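Local coordinates for protein aerobactin synthase IucC (Klebsiella pneumoniae, PDB 6CN7) that probably catalyses the ATP-dependent attachment of a second N-acetyl-N-hydroxylysine to N-citryl-N-acetyl-N-hydroxylysine, completing the siderophore aerobactin, at residues W398-L402 with M432-P437. The protein carries 5 engineered substitutions. Sequence-based numbering, arbitrary orientation.
Sequences WLTQL and MKKGVP
The indole NE1 of Trp398 donates a nearly straight hydrogen bond, 2.6 Å long with 169° at the hydrogen, to the carbonyl O of Gly435. That oxygen sits close to the ring plane, at the indole edge, while the donor lies 17° off the carbonyl plane. With CG anti to the backbone N (chi1 -167°), the indole reaches from the helix toward the turn. The bond should help set the ring's rotation, and Pro437 packs beside it: its CD reaches the indole near the rim, 3.7 Å from Trp398 CZ2. Met432 comes instead to the ring's edge, with CE 4.2 Å from CZ2 of Trp398. The same proline also meets the next turn of the helix, where its CG lies 4.1 Å from Leu402 CA. One residue before Leu402, Gln401 bends at chi2 and lies across Val436, its CG 4.1 Å from Val436 CG1. Helix 383-391 adds Ile388 and Ser391 against Trp398, and the backbone N of Gly435 hydrogen-bonds a sulfonate oxygen of a MES molecule, likely a buffer component. Backbone hydrogen bonds run from Lys433 N to Val436 O and from Val436 N to Lys433 O. The arrangement is a beta-hairpin with a two-residue loop, Lys434 and Gly435, in a type I' turn, joining strands 428-433 and 436-442 and packed at its turn end against helix 395-417 of the same chain.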
# COMPACT_ATOMS: atom_id res chain seq x y z
N TRP A 398 -10.93 46.92 10.15
CA TRP A 398 -10.75 45.48 10.34
C TRP A 398 -9.44 45.02 9.70
O TRP A 398 -8.65 44.30 10.33
CB TRP A 398 -11.94 44.73 9.74
CG TRP A 398 -12.05 43.29 10.13
CD1 TRP A 398 -12.87 42.76 11.08
CD2 TRP A 398 -11.32 42.20 9.57
NE1 TRP A 398 -12.69 41.40 11.15
CE2 TRP A 398 -11.75 41.03 10.23
CE3 TRP A 398 -10.35 42.09 8.57
CZ2 TRP A 398 -11.23 39.77 9.93
CZ3 TRP A 398 -9.84 40.84 8.27
CH2 TRP A 398 -10.28 39.70 8.94
N LEU A 399 -9.20 45.43 8.45
CA LEU A 399 -7.95 45.07 7.78
C LEU A 399 -6.74 45.60 8.55
O LEU A 399 -5.74 44.89 8.69
CB LEU A 399 -7.95 45.61 6.35
CG LEU A 399 -8.59 44.73 5.28
CD1 LEU A 399 -10.07 44.52 5.55
CD2 LEU A 399 -8.39 45.34 3.91
N THR A 400 -6.81 46.84 9.03
CA THR A 400 -5.70 47.39 9.80
C THR A 400 -5.39 46.51 11.01
O THR A 400 -4.22 46.23 11.30
CB THR A 400 -6.03 48.82 10.25
OG1 THR A 400 -6.17 49.66 9.10
CG2 THR A 400 -4.93 49.38 11.15
N GLN A 401 -6.43 46.07 11.72
CA GLN A 401 -6.22 45.16 12.84
C GLN A 401 -5.53 43.88 12.39
O GLN A 401 -4.60 43.40 13.05
CB GLN A 401 -7.56 44.84 13.51
CG GLN A 401 -7.47 43.96 14.74
CD GLN A 401 -6.77 44.64 15.89
OE1 GLN A 401 -6.50 45.84 15.86
NE2 GLN A 401 -6.46 43.87 16.93
N LEU A 402 -5.97 43.31 11.27
CA LEU A 402 -5.35 42.09 10.75
C LEU A 402 -3.87 42.31 10.46
O LEU A 402 -3.03 41.45 10.76
CB LEU A 402 -6.07 41.63 9.48
CG LEU A 402 -5.48 40.41 8.76
CD1 LEU A 402 -5.61 39.15 9.61
CD2 LEU A 402 -6.16 40.22 7.41
N MET A 432 -9.83 34.28 16.82
CA MET A 432 -10.98 35.09 16.43
C MET A 432 -11.97 35.16 17.59
O MET A 432 -12.27 34.15 18.22
CB MET A 432 -11.67 34.50 15.20
CG MET A 432 -10.77 34.34 13.98
SD MET A 432 -10.24 35.91 13.27
CE MET A 432 -11.79 36.58 12.68
N LYS A 433 -12.47 36.37 17.85
CA LYS A 433 -13.54 36.58 18.82
C LYS A 433 -14.51 37.59 18.24
O LYS A 433 -14.16 38.75 18.04
CB LYS A 433 -12.99 37.07 20.16
N LYS A 434 -15.74 37.15 17.97
CA LYS A 434 -16.79 38.01 17.44
C LYS A 434 -16.31 38.74 16.18
O LYS A 434 -16.48 39.95 16.03
CB LYS A 434 -17.26 39.01 18.51
CG LYS A 434 -17.80 38.33 19.75
CD LYS A 434 -18.52 39.31 20.66
CE LYS A 434 -19.26 38.58 21.77
NZ LYS A 434 -18.35 37.70 22.56
N GLY A 435 -15.71 37.97 15.28
CA GLY A 435 -15.34 38.47 13.97
C GLY A 435 -14.04 39.25 13.90
O GLY A 435 -13.66 39.67 12.80
N VAL A 436 -13.36 39.45 15.02
CA VAL A 436 -12.14 40.25 15.05
C VAL A 436 -10.94 39.34 15.29
O VAL A 436 -11.02 38.44 16.14
CB VAL A 436 -12.21 41.34 16.13
CG1 VAL A 436 -10.93 42.17 16.16
CG2 VAL A 436 -13.42 42.23 15.91
N PRO A 437 -9.82 39.51 14.58
CA PRO A 437 -8.60 38.76 14.92
C PRO A 437 -7.95 39.33 16.17
O PRO A 437 -7.54 40.49 16.20
CB PRO A 437 -7.71 38.94 13.68
CG PRO A 437 -8.24 40.14 12.99
CD PRO A 437 -9.70 40.20 13.28